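Local coordinates for tailspike protein (Siphovirus 9NA, PDB 3RIQ) that recognises the lipopolysaccharide of its Salmonella host as a trimeric tailspike and probably cleaves this receptor as an endorhamnosidase, at residues N205-G210 against S218-I223; N174-E179 against I191-H196; A146-N151 against I156-P161; G227-D232 against P307-I312. All coordinates share one frame; numbering follows the deposited sequence.

The four contacts follow the winding of a right-handed parallel beta-helix. From the N terminus, contact 3 closes first, a short loop of four residues between strands 146-151 and 156-159. Contact 2 closes next, with strands 176-179 and 184-194, and contact 1 after it, with 206-208 and 220-223. These three are in series, neither nested nor crossed; each packs two faces together across the core, while backbone pairing joins successive coils: 176-179 pairs with both 156-159 and 206-208, and 184-194 with 220-223. Contact 4 opens only after contact 1 has closed and spans 74 residues, bringing the loop at 227-232 to the start of strand 311-318. A salt bridge between K206 and D232 joins contacts 1 and 4.

Contact 1 of 4, residues N205-G210 against S218-I223; sequences NKVVGG and SAVLFI
The ring of F222 turns its edge to the backbone of N205: CE1 lies 3.5 Å from N205 O, with the oxygen near the ring plane, where the slightly positive ring hydrogens suit a carbonyl. Beyond the two segments the same ring meets that of F193, their planes inclined at about 40°, so the pair is neither a parallel stack nor a T. This is the interior of a right-handed parallel beta-helix, across which strands 206-208 and 220-223 send side chains toward each other. With chi1 at -66°, F222 has CG beside its own backbone N, a turn that carries the ring across to N205 although its side chain does not set out in that direction.

Next to this meeting, V207 and V220 reach for one another tip to tip. One methyl of V207, CG2, faces both methyls of V220, a fit for compact branched residues that can fill the core from strands on different faces. V235 also touches V220 and F222. The neighbouring K206 points away from the interior and forms a salt bridge with D232.

N205 is buried too, but as a polar residue it needs partners, and it finds them outside the segments. Its ND2 is hydrogen-bonded to N225 OD1 and C173 O, and OD1 accepts from I176 N. In the apolar core, V207 CG2 stands 3.9 Å from V220 CG2.

Contact 2 of 4, residues N174-E179 against I191-H196; sequences NHILVE and ITFENH
I176 and F193 cross obliquely in the core of the beta-helix, the isoleucine meeting the ring at CE1. Both CB and CG2 of I176 approach this same ring atom; CB is 3.9 Å from F193 CE1. With chi1 at -55°, I176 places CG2 anti to its backbone N, next to that ring, while the longer CG1 branch leads off in another direction. F170 also packs against I176.

V178 comes to the same ring at its edge, near the ring plane, with CG2 4.3 Å from F193 CZ. Its other methyl, CG1, faces CD1 of I191 at 4.3 Å. Flat phenylalanine fills the breadth between the strands, and the two aliphatic residues beside it close the layer.

N195, buried at the end of the run, is held by polar partners: its ND2 bonds to C173 O and its OD1 to N225 ND2. Through the apolar side chains the contact joins two faces of the coil: strand 176-179 lies between 156-159 and 206-208 on one, and on the other the part of strand 184-194 that follows its corner, 192-194, runs beside 220-223.

Contact 3 of 4, residues A146-N151 against I156-P161; sequences ATLRVN and IIFTHP
L148 and V150 converge on the far end of the F158 ring (CE2 and CZ), and nearly all of the tight packing of this contact is there. L148 presents CD2 to the ring edge, near the ring plane, 3.9 Å from F158 CE2 and 4.0 Å from F158 CZ. V150 and F158 slide past each other in opposite directions, so that CG2 of the valine comes within 3.9 Å of F158 CZ, approaching at a slant. The side chain of L148 extends from its strand into the core, CG being anti to the backbone N (chi1 -169°), which is what lets a leucine reach that far. A large ring suits F158, since the backbones are well apart: the CA atoms of V150 and F158 are 11.2 Å from each other. Beyond the two segments, F158 also meets the ring of F170 edge-to-face.

Away from this cluster the two segments hardly engage. I156 points toward the first strand without touching it. On the outward side of strand 146-151, the alternating residues T147, R149 and N151 are partly exposed, as polar side chains on a beta-helix surface should be. R149 is not loose there: it forms a salt bridge with E194 and gives a hydrogen bond from NE to T171 OG1. At the end of the second segment, H160 NE2 is hydrogen-bonded to E179 of a neighbouring subunit. In the coil, strand 146-151 runs between 67-72 and 166-171, and strand 156-159 between 79-87 and 176-179.

Contact 4 of 4, residues G227-D232 against P307-I312; sequences GGDDHD and PTQHII
H231 carries this contact, spending ring edge and ring face on different partners. At the edge, NE2 donates to the backbone O of Q309 across 2.7 Å, a nearly straight bond (164°) that meets the oxygen along the C=O axis, with the acceptor close to the ring plane. Over one face sits CD1 of I311, 4.2 Å from the ring centroid, a CH-pi contact; the two side chains cross at about a right angle. Histidine suits the site by offering a flat apolar face and a donor at once.

The second nitrogen fixes the ring's rotation. ND1 donates to D229 O at 2.9 Å, again in the ring plane although the donor stands above the plane of the carbonyl. With both nitrogens giving to carbonyls, the ring may well be protonated. D229 and H231 belong to a type I beta turn from G228 to H231, closed by H231 N to G228 O.

Further out, water 2 bridges the side chains of D229 and Q309, accepting from Q309 NE2 (3.1 Å) and lying 2.8 Å from D229 OD1, an oxygen that also forms a salt bridge with R264. D230 and D232 both pair with K213 of a second subunit, whose I273 packs on H231. The turn thus sits at the trimer interface, in the loop from strand 220-223 to 234-236, against the start of strand 311-318, which pairs with 266-273 and 333-340.

Contact 1 of 4, residues N205-G210 against S218-I223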
loop_
_atom_site.group_PDB
_atom_site.type_symbol
_atom_site.label_atom_id
_atom_site.label_comp_id
_atom_site.label_asym_id
_atom_site.label_seq_id
_atom_site.Cartn_x
_atom_site.Cartn_y
_atom_site.Cartn_z
ATOM N N ASN A 205 -18.554 15.034 -6.170
ATOM C CA ASN A 205 -19.405 14.311 -5.236
ATOM C C ASN A 205 -18.589 13.144 -4.706
ATOM O O ASN A 205 -18.032 12.321 -5.485
ATOM C CB ASN A 205 -20.646 13.805 -5.941
ATOM C CG ASN A 205 -21.546 14.940 -6.385
ATOM O OD1 ASN A 205 -21.729 15.926 -5.642
ATOM N ND2 ASN A 205 -22.188 14.760 -7.544
ATOM N N LYS A 206 -18.449 13.085 -3.395
ATOM C CA LYS A 206 -17.523 12.119 -2.777
ATOM C C LYS A 206 -17.998 11.620 -1.414
ATOM O O LYS A 206 -18.694 12.362 -0.680
ATOM C CB LYS A 206 -16.122 12.719 -2.687
ATOM C CG LYS A 206 -15.910 13.795 -1.720
ATOM C CD LYS A 206 -14.482 14.340 -1.878
ATOM C CE LYS A 206 -14.304 14.899 -3.299
ATOM N NZ LYS A 206 -12.996 15.481 -3.553
ATOM N N VAL A 207 -17.626 10.393 -1.081
ATOM C CA VAL A 207 -17.796 9.857 0.268
ATOM C C VAL A 207 -16.393 9.595 0.804
ATOM O O VAL A 207 -15.560 8.972 0.107
ATOM C CB VAL A 207 -18.609 8.543 0.217
ATOM C CG1 VAL A 207 -18.777 7.888 1.628
ATOM C CG2 VAL A 207 -20.011 8.815 -0.441
ATOM N N VAL A 208 -16.127 10.009 2.050
ATOM C CA VAL A 208 -14.809 9.777 2.689
ATOM C C VAL A 208 -15.015 9.272 4.102
ATOM O O VAL A 208 -15.594 9.991 4.921
ATOM C CB VAL A 208 -13.989 11.111 2.750
ATOM C CG1 VAL A 208 -12.626 10.877 3.435
ATOM C CG2 VAL A 208 -13.836 11.718 1.339
ATOM N N GLY A 209 -14.516 8.058 4.400
ATOM C CA GLY A 209 -14.607 7.550 5.779
ATOM C C GLY A 209 -15.805 6.665 5.990
ATOM O O GLY A 209 -16.738 6.668 5.162
ATOM N N GLY A 210 -15.807 5.937 7.123
ATOM C CA GLY A 210 -17.014 5.286 7.616
ATOM C C GLY A 210 -17.311 3.899 7.087
ATOM O O GLY A 210 -16.439 3.201 6.537
ATOM N N SER A 218 -25.823 -0.830 -3.794
ATOM C CA SER A 218 -24.380 -0.737 -3.627
ATOM C C SER A 218 -24.114 0.323 -2.563
ATOM O O SER A 218 -24.927 1.245 -2.401
ATOM C CB SER A 218 -23.707 -0.393 -4.964
ATOM O OG SER A 218 -23.973 -1.392 -5.955
ATOM N N ALA A 219 -23.010 0.231 -1.809
ATOM C CA ALA A 219 -22.886 1.173 -0.696
ATOM C C ALA A 219 -22.891 2.624 -1.194
ATOM O O ALA A 219 -23.559 3.502 -0.597
ATOM C CB ALA A 219 -21.658 0.898 0.147
ATOM N N VAL A 220 -22.157 2.880 -2.278
ATOM C CA VAL A 220 -22.173 4.185 -2.945
ATOM C C VAL A 220 -22.375 3.920 -4.408
ATOM O O VAL A 220 -21.738 3.008 -4.968
ATOM C CB VAL A 220 -20.856 4.993 -2.724
ATOM C CG1 VAL A 220 -21.006 6.389 -3.316
ATOM C CG2 VAL A 220 -20.476 5.056 -1.226
ATOM N N LEU A 221 -23.253 4.726 -5.042
ATOM C CA LEU A 221 -23.609 4.547 -6.453
ATOM C C LEU A 221 -23.488 5.880 -7.197
ATOM O O LEU A 221 -24.010 6.915 -6.723
ATOM C CB LEU A 221 -25.051 4.023 -6.542
ATOM C CG LEU A 221 -25.609 3.871 -7.968
ATOM C CD1 LEU A 221 -24.883 2.754 -8.696
ATOM C CD2 LEU A 221 -27.076 3.581 -7.916
ATOM N N PHE A 222 -22.759 5.872 -8.309
ATOM C CA PHE A 222 -22.569 7.067 -9.177
ATOM C C PHE A 222 -23.333 6.932 -10.498
ATOM O O PHE A 222 -23.250 5.887 -11.155
ATOM C CB PHE A 222 -21.087 7.278 -9.509
ATOM C CG PHE A 222 -20.250 7.627 -8.308
ATOM C CD1 PHE A 222 -20.021 8.958 -7.953
ATOM C CD2 PHE A 222 -19.762 6.621 -7.467
ATOM C CE1 PHE A 222 -19.283 9.291 -6.807
ATOM C CE2 PHE A 222 -19.016 6.958 -6.324
ATOM C CZ PHE A 222 -18.795 8.279 -5.991
ATOM N N ILE A 223 -24.089 7.982 -10.850
ATOM C CA ILE A 223 -24.831 8.049 -12.102
ATOM C C ILE A 223 -24.484 9.356 -12.815
ATOM O O ILE A 223 -24.741 10.445 -12.275
ATOM C CB ILE A 223 -26.363 7.993 -11.793
ATOM C CG1 ILE A 223 -26.737 6.611 -11.274
ATOM C CG2 ILE A 223 -27.218 8.397 -13.024
ATOM C CD1 ILE A 223 -28.113 6.564 -10.530
#

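Contact 2 of 4, residues N174-E179 against I191-H196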
loop_
_atom_site.group_PDB
_atom_site.type_symbol
_atom_site.label_atom_id
_atom_site.label_comp_id
_atom_site.label_asym_id
_atom_site.label_seq_id
_atom_site.Cartn_x
_atom_site.Cartn_y
_atom_site.Cartn_z
ATOM N N ASN A 174 -23.795 18.809 -6.994
ATOM C CA ASN A 174 -22.340 18.848 -7.250
ATOM C C ASN A 174 -21.632 19.231 -5.957
ATOM O O ASN A 174 -22.209 19.913 -5.088
ATOM C CB ASN A 174 -21.984 19.889 -8.312
ATOM C CG ASN A 174 -22.621 19.599 -9.645
ATOM O OD1 ASN A 174 -22.138 18.757 -10.418
ATOM N ND2 ASN A 174 -23.738 20.299 -9.924
ATOM N N HIS A 175 -20.384 18.789 -5.837
ATOM C CA HIS A 175 -19.557 19.095 -4.668
ATOM C C HIS A 175 -20.267 18.751 -3.371
ATOM O O HIS A 175 -20.197 19.510 -2.377
ATOM C CB HIS A 175 -19.014 20.523 -4.733
ATOM C CG HIS A 175 -18.094 20.732 -5.899
ATOM N ND1 HIS A 175 -16.790 20.279 -5.902
ATOM C CD2 HIS A 175 -18.321 21.249 -7.127
ATOM C CE1 HIS A 175 -16.238 20.551 -7.073
ATOM N NE2 HIS A 175 -17.152 21.132 -7.837
ATOM N N ILE A 176 -20.952 17.604 -3.376
ATOM C CA ILE A 176 -21.454 17.041 -2.115
ATOM C C ILE A 176 -20.319 16.235 -1.477
ATOM O O ILE A 176 -19.749 15.332 -2.101
ATOM C CB ILE A 176 -22.673 16.107 -2.361
ATOM C CG1 ILE A 176 -23.783 16.861 -3.140
ATOM C CG2 ILE A 176 -23.148 15.531 -1.035
ATOM C CD1 ILE A 176 -24.352 18.070 -2.431
ATOM N N LEU A 177 -19.988 16.559 -0.226
ATOM C CA LEU A 177 -19.018 15.744 0.534
ATOM C C LEU A 177 -19.733 15.056 1.663
ATOM O O LEU A 177 -20.340 15.736 2.497
ATOM C CB LEU A 177 -17.912 16.660 1.111
ATOM C CG LEU A 177 -16.963 15.986 2.114
ATOM C CD1 LEU A 177 -16.148 14.813 1.455
ATOM C CD2 LEU A 177 -15.999 17.053 2.658
ATOM N N VAL A 178 -19.703 13.716 1.678
ATOM C CA VAL A 178 -20.274 12.939 2.775
ATOM C C VAL A 178 -19.146 12.322 3.583
ATOM O O VAL A 178 -18.408 11.457 3.068
ATOM C CB VAL A 178 -21.223 11.827 2.270
ATOM C CG1 VAL A 178 -21.914 11.136 3.456
ATOM C CG2 VAL A 178 -22.226 12.394 1.287
ATOM N N GLU A 179 -18.979 12.784 4.818
ATOM C CA GLU A 179 -17.899 12.286 5.673
ATOM C C GLU A 179 -18.416 11.246 6.650
ATOM O O GLU A 179 -19.398 11.481 7.360
ATOM C CB GLU A 179 -17.267 13.411 6.483
ATOM C CG GLU A 179 -16.443 14.363 5.579
ATOM C CD GLU A 179 -15.744 15.496 6.335
ATOM O OE1 GLU A 179 -16.246 15.926 7.408
ATOM O OE2 GLU A 179 -14.725 16.002 5.813
ATOM N N ILE A 191 -25.530 5.643 -0.462
ATOM C CA ILE A 191 -25.426 7.017 -0.922
ATOM C C ILE A 191 -25.424 6.986 -2.427
ATOM O O ILE A 191 -24.595 6.266 -3.023
ATOM C CB ILE A 191 -24.091 7.669 -0.465
ATOM C CG1 ILE A 191 -23.922 7.647 1.069
ATOM C CG2 ILE A 191 -23.985 9.103 -1.041
ATOM C CD1 ILE A 191 -24.820 8.432 1.800
ATOM N N THR A 192 -26.289 7.764 -3.063
ATOM C CA THR A 192 -26.343 7.788 -4.527
ATOM C C THR A 192 -26.194 9.200 -5.041
ATOM O O THR A 192 -26.879 10.104 -4.558
ATOM C CB THR A 192 -27.717 7.253 -5.046
ATOM O OG1 THR A 192 -27.950 5.928 -4.584
ATOM C CG2 THR A 192 -27.805 7.298 -6.588
ATOM N N PHE A 193 -25.335 9.391 -6.048
ATOM C CA PHE A 193 -25.217 10.689 -6.731
ATOM C C PHE A 193 -25.843 10.525 -8.107
ATOM O O PHE A 193 -25.255 9.892 -9.013
ATOM C CB PHE A 193 -23.763 11.156 -6.798
ATOM C CG PHE A 193 -23.109 11.235 -5.456
ATOM C CD1 PHE A 193 -23.494 12.239 -4.555
ATOM C CD2 PHE A 193 -22.121 10.306 -5.081
ATOM C CE1 PHE A 193 -22.915 12.341 -3.292
ATOM C CE2 PHE A 193 -21.509 10.416 -3.806
ATOM C CZ PHE A 193 -21.913 11.433 -2.927
ATOM N N GLU A 194 -27.085 11.016 -8.245
ATOM C CA GLU A 194 -27.918 10.756 -9.426
ATOM C C GLU A 194 -27.947 11.988 -10.324
ATOM O O GLU A 194 -28.648 12.957 -9.996
ATOM C CB GLU A 194 -29.335 10.434 -8.939
ATOM C CG GLU A 194 -30.332 10.128 -10.036
ATOM C CD GLU A 194 -31.735 10.038 -9.491
ATOM O OE1 GLU A 194 -32.141 10.887 -8.722
ATOM O OE2 GLU A 194 -32.460 9.105 -9.826
ATOM N N ASN A 195 -27.195 11.970 -11.439
ATOM C CA ASN A 195 -27.070 13.164 -12.298
ATOM C C ASN A 195 -27.506 12.972 -13.749
ATOM O O ASN A 195 -27.177 13.774 -14.604
ATOM C CB ASN A 195 -25.642 13.747 -12.223
ATOM C CG ASN A 195 -25.300 14.269 -10.833
ATOM O OD1 ASN A 195 -25.030 13.496 -9.934
ATOM N ND2 ASN A 195 -25.363 15.560 -10.649
ATOM N N HIS A 196 -28.300 11.948 -14.037
ATOM C CA HIS A 196 -28.658 11.716 -15.437
ATOM C C HIS A 196 -29.820 12.572 -15.973
ATOM O O HIS A 196 -30.119 12.481 -17.148
ATOM C CB HIS A 196 -29.024 10.252 -15.653
ATOM C CG HIS A 196 -30.291 9.890 -14.951
ATOM N ND1 HIS A 196 -30.402 9.920 -13.577
ATOM C CD2 HIS A 196 -31.511 9.552 -15.427
ATOM C CE1 HIS A 196 -31.639 9.607 -13.238
ATOM N NE2 HIS A 196 -32.331 9.367 -14.346
#

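Contact 3 of 4, residues A146-N151 against I156-P161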
loop_
_atom_site.group_PDB
_atom_site.type_symbol
_atom_site.label_atom_id
_atom_site.label_comp_id
_atom_site.label_asym_id
_atom_site.label_seq_id
_atom_site.Cartn_x
_atom_site.Cartn_y
_atom_site.Cartn_z
ATOM N N ALA A 146 -36.607 4.641 4.437
ATOM C CA ALA A 146 -36.612 6.103 4.544
ATOM C C ALA A 146 -35.463 6.663 3.709
ATOM O O ALA A 146 -34.278 6.437 4.034
ATOM C CB ALA A 146 -36.431 6.504 6.018
ATOM N N THR A 147 -35.808 7.430 2.675
ATOM C CA THR A 147 -34.802 8.067 1.811
ATOM C C THR A 147 -34.899 9.578 1.888
ATOM O O THR A 147 -35.991 10.162 1.686
ATOM C CB THR A 147 -35.016 7.601 0.341
ATOM O OG1 THR A 147 -34.963 6.170 0.315
ATOM C CG2 THR A 147 -33.946 8.145 -0.590
ATOM N N LEU A 148 -33.756 10.215 2.138
ATOM C CA LEU A 148 -33.638 11.675 2.007
ATOM C C LEU A 148 -33.213 11.942 0.573
ATOM O O LEU A 148 -32.183 11.430 0.134
ATOM C CB LEU A 148 -32.543 12.203 2.972
ATOM C CG LEU A 148 -32.541 13.756 3.081
ATOM C CD1 LEU A 148 -33.838 14.272 3.756
ATOM C CD2 LEU A 148 -31.276 14.226 3.799
ATOM N N ARG A 149 -33.973 12.773 -0.144
ATOM C CA ARG A 149 -33.607 13.179 -1.496
ATOM C C ARG A 149 -33.293 14.665 -1.467
ATOM O O ARG A 149 -34.196 15.500 -1.239
ATOM C CB ARG A 149 -34.737 12.884 -2.477
ATOM C CG ARG A 149 -34.334 13.106 -3.942
ATOM C CD ARG A 149 -35.459 12.812 -4.903
ATOM N NE ARG A 149 -34.895 12.453 -6.211
ATOM C CZ ARG A 149 -35.602 11.924 -7.204
ATOM N NH1 ARG A 149 -36.930 11.793 -7.072
ATOM N NH2 ARG A 149 -34.994 11.549 -8.333
ATOM N N VAL A 150 -32.017 14.997 -1.678
ATOM C CA VAL A 150 -31.553 16.393 -1.720
ATOM C C VAL A 150 -31.493 16.773 -3.200
ATOM O O VAL A 150 -30.740 16.150 -3.961
ATOM C CB VAL A 150 -30.189 16.537 -1.039
ATOM C CG1 VAL A 150 -29.618 17.934 -1.236
ATOM C CG2 VAL A 150 -30.284 16.176 0.438
ATOM N N ASN A 151 -32.304 17.758 -3.608
ATOM C CA ASN A 151 -32.427 18.092 -5.025
ATOM C C ASN A 151 -31.705 19.379 -5.396
ATOM O O ASN A 151 -31.902 20.423 -4.750
ATOM C CB ASN A 151 -33.915 18.260 -5.350
ATOM C CG ASN A 151 -34.735 16.970 -5.124
ATOM O OD1 ASN A 151 -35.760 16.953 -4.386
ATOM N ND2 ASN A 151 -34.308 15.919 -5.747
ATOM N N ILE A 156 -22.482 21.029 -0.417
ATOM C CA ILE A 156 -23.098 20.689 0.894
ATOM C C ILE A 156 -22.252 19.644 1.542
ATOM O O ILE A 156 -21.824 18.672 0.882
ATOM C CB ILE A 156 -24.553 20.132 0.738
ATOM C CG1 ILE A 156 -25.359 20.971 -0.277
ATOM C CG2 ILE A 156 -25.202 20.024 2.129
ATOM C CD1 ILE A 156 -25.684 22.410 0.154
ATOM N N ILE A 157 -21.996 19.813 2.838
ATOM C CA ILE A 157 -21.254 18.778 3.565
ATOM C C ILE A 157 -22.194 18.057 4.518
ATOM O O ILE A 157 -22.896 18.713 5.285
ATOM C CB ILE A 157 -20.024 19.404 4.354
ATOM C CG1 ILE A 157 -19.086 20.163 3.389
ATOM C CG2 ILE A 157 -19.275 18.303 5.148
ATOM C CD1 ILE A 157 -17.951 20.885 4.087
ATOM N N PHE A 158 -22.201 16.725 4.461
ATOM C CA PHE A 158 -22.895 15.893 5.444
ATOM C C PHE A 158 -21.836 15.265 6.332
ATOM O O PHE A 158 -20.927 14.615 5.812
ATOM C CB PHE A 158 -23.691 14.763 4.737
ATOM C CG PHE A 158 -25.063 15.170 4.270
ATOM C CD1 PHE A 158 -25.229 16.197 3.336
ATOM C CD2 PHE A 158 -26.181 14.475 4.720
ATOM C CE1 PHE A 158 -26.542 16.597 2.914
ATOM C CE2 PHE A 158 -27.484 14.847 4.296
ATOM C CZ PHE A 158 -27.654 15.918 3.363
ATOM N N THR A 159 -21.970 15.396 7.638
ATOM C CA THR A 159 -21.058 14.736 8.548
ATOM C C THR A 159 -21.724 13.647 9.369
ATOM O O THR A 159 -22.750 13.835 9.973
ATOM C CB THR A 159 -20.304 15.731 9.460
ATOM O OG1 THR A 159 -21.201 16.445 10.338
ATOM C CG2 THR A 159 -19.560 16.722 8.597
ATOM N N HIS A 160 -21.085 12.493 9.366
ATOM C CA HIS A 160 -21.539 11.348 10.158
ATOM C C HIS A 160 -23.003 10.977 9.978
ATOM O O HIS A 160 -23.727 10.748 10.948
ATOM C CB HIS A 160 -21.214 11.550 11.648
ATOM C CG HIS A 160 -19.800 11.984 11.909
ATOM N ND1 HIS A 160 -19.464 13.258 12.337
ATOM C CD2 HIS A 160 -18.637 11.295 11.824
ATOM C CE1 HIS A 160 -18.151 13.335 12.497
ATOM N NE2 HIS A 160 -17.625 12.157 12.184
ATOM N N PRO A 161 -23.468 10.893 8.735
ATOM C CA PRO A 161 -24.854 10.468 8.554
ATOM C C PRO A 161 -25.096 9.034 8.952
ATOM O O PRO A 161 -24.241 8.188 8.747
ATOM C CB PRO A 161 -25.080 10.659 7.061
ATOM C CG PRO A 161 -23.696 10.391 6.437
ATOM C CD PRO A 161 -22.767 11.080 7.449
#

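Contact 4 of 4, residues G227-D232 against P307-I312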
loop_
_atom_site.group_PDB
_atom_site.type_symbol
_atom_site.label_atom_id
_atom_site.label_comp_id
_atom_site.label_asym_id
_atom_site.label_seq_id
_atom_site.Cartn_x
_atom_site.Cartn_y
_atom_site.Cartn_z
ATOM N N GLY A 227 -15.359 13.227 -12.673
ATOM C CA GLY A 227 -14.457 13.971 -11.787
ATOM C C GLY A 227 -13.605 15.042 -12.466
ATOM O O GLY A 227 -12.893 15.792 -11.793
ATOM N N GLY A 228 -13.667 15.111 -13.802
ATOM C CA GLY A 228 -12.784 15.990 -14.580
ATOM C C GLY A 228 -11.365 15.442 -14.629
ATOM O O GLY A 228 -11.068 14.466 -13.953
ATOM N N ASP A 229 -10.466 16.054 -15.406
ATOM C CA ASP A 229 -9.052 15.674 -15.252
ATOM C C ASP A 229 -8.602 15.878 -13.786
ATOM O O ASP A 229 -7.708 15.178 -13.309
ATOM C CB ASP A 229 -8.169 16.402 -16.258
ATOM C CG ASP A 229 -8.398 15.886 -17.666
ATOM O OD1 ASP A 229 -8.626 14.655 -17.815
ATOM O OD2 ASP A 229 -8.420 16.707 -18.612
ATOM N N ASP A 230 -9.306 16.766 -13.075
ATOM C CA ASP A 230 -9.149 16.992 -11.638
ATOM C C ASP A 230 -9.268 15.731 -10.773
ATOM O O ASP A 230 -8.728 15.684 -9.640
ATOM C CB ASP A 230 -10.245 17.929 -11.071
ATOM C CG ASP A 230 -10.626 19.105 -11.967
ATOM O OD1 ASP A 230 -10.695 18.992 -13.208
ATOM O OD2 ASP A 230 -10.982 20.152 -11.348
ATOM N N HIS A 231 -10.025 14.731 -11.249
ATOM C CA HIS A 231 -10.318 13.550 -10.422
ATOM C C HIS A 231 -10.932 13.938 -9.085
ATOM O O HIS A 231 -10.584 13.368 -8.032
ATOM C CB HIS A 231 -9.060 12.654 -10.320
ATOM C CG HIS A 231 -8.856 11.838 -11.566
ATOM N ND1 HIS A 231 -8.387 12.399 -12.736
ATOM C CD2 HIS A 231 -9.136 10.540 -11.855
ATOM C CE1 HIS A 231 -8.401 11.495 -13.700
ATOM N NE2 HIS A 231 -8.837 10.353 -13.189
ATOM N N ASP A 232 -11.890 14.880 -9.151
ATOM C CA ASP A 232 -12.562 15.399 -7.960
ATOM C C ASP A 232 -13.922 14.691 -7.879
ATOM O O ASP A 232 -14.881 15.108 -8.516
ATOM C CB ASP A 232 -12.703 16.936 -8.093
ATOM C CG ASP A 232 -13.173 17.613 -6.826
ATOM O OD1 ASP A 232 -13.595 16.946 -5.859
ATOM O OD2 ASP A 232 -13.070 18.860 -6.813
ATOM N N PRO A 307 -13.032 5.649 -22.516
ATOM C CA PRO A 307 -11.856 6.150 -21.817
ATOM C C PRO A 307 -12.202 6.706 -20.424
ATOM O O PRO A 307 -12.173 7.906 -20.169
ATOM C CB PRO A 307 -11.304 7.205 -22.782
ATOM C CG PRO A 307 -12.591 7.841 -23.374
ATOM C CD PRO A 307 -13.532 6.628 -23.512
ATOM N N THR A 308 -12.555 5.801 -19.532
ATOM C CA THR A 308 -13.041 6.212 -18.216
ATOM C C THR A 308 -11.963 6.859 -17.350
ATOM O O THR A 308 -12.292 7.733 -16.545
ATOM C CB THR A 308 -13.731 5.051 -17.493
ATOM O OG1 THR A 308 -12.902 3.872 -17.570
ATOM C CG2 THR A 308 -15.076 4.745 -18.172
ATOM N N GLN A 309 -10.692 6.421 -17.464
ATOM C CA GLN A 309 -9.573 7.076 -16.726
ATOM C C GLN A 309 -9.838 7.162 -15.223
ATOM O O GLN A 309 -9.541 8.171 -14.600
ATOM C CB GLN A 309 -9.319 8.497 -17.263
ATOM C CG GLN A 309 -8.738 8.567 -18.697
ATOM C CD GLN A 309 -8.059 9.927 -18.942
ATOM O OE1 GLN A 309 -6.974 10.206 -18.393
ATOM N NE2 GLN A 309 -8.699 10.781 -19.716
ATOM N N HIS A 310 -10.407 6.115 -14.630
ATOM C CA HIS A 310 -10.523 6.075 -13.181
ATOM C C HIS A 310 -9.164 5.740 -12.566
ATOM O O HIS A 310 -8.279 5.149 -13.213
ATOM C CB HIS A 310 -11.556 5.036 -12.746
ATOM C CG HIS A 310 -12.947 5.311 -13.237
ATOM N ND1 HIS A 310 -13.629 6.476 -12.945
ATOM C CD2 HIS A 310 -13.813 4.521 -13.918
ATOM C CE1 HIS A 310 -14.848 6.403 -13.461
ATOM N NE2 HIS A 310 -14.983 5.229 -14.066
ATOM N N ILE A 311 -9.013 6.115 -11.301
ATOM C CA ILE A 311 -7.929 5.655 -10.445
ATOM C C ILE A 311 -8.519 4.785 -9.358
ATOM O O ILE A 311 -9.422 5.225 -8.613
ATOM C CB ILE A 311 -7.156 6.852 -9.827
ATOM C CG1 ILE A 311 -6.570 7.750 -10.936
ATOM C CG2 ILE A 311 -6.105 6.365 -8.811
ATOM C CD1 ILE A 311 -5.881 9.067 -10.419
ATOM N N ILE A 312 -8.034 3.547 -9.288
ATOM C CA ILE A 312 -8.532 2.581 -8.319
ATOM C C ILE A 312 -7.330 2.086 -7.531
ATOM O O ILE A 312 -6.422 1.491 -8.114
ATOM C CB ILE A 312 -9.194 1.386 -9.052
ATOM C CG1 ILE A 312 -10.418 1.860 -9.867
ATOM C CG2 ILE A 312 -9.599 0.269 -8.012
ATOM C CD1 ILE A 312 -10.961 0.763 -10.852
HETATM O O HOH W 1 -7.629 12.400 -16.690
HETATM O O HOH W 2 -7.316 13.516 -19.990
#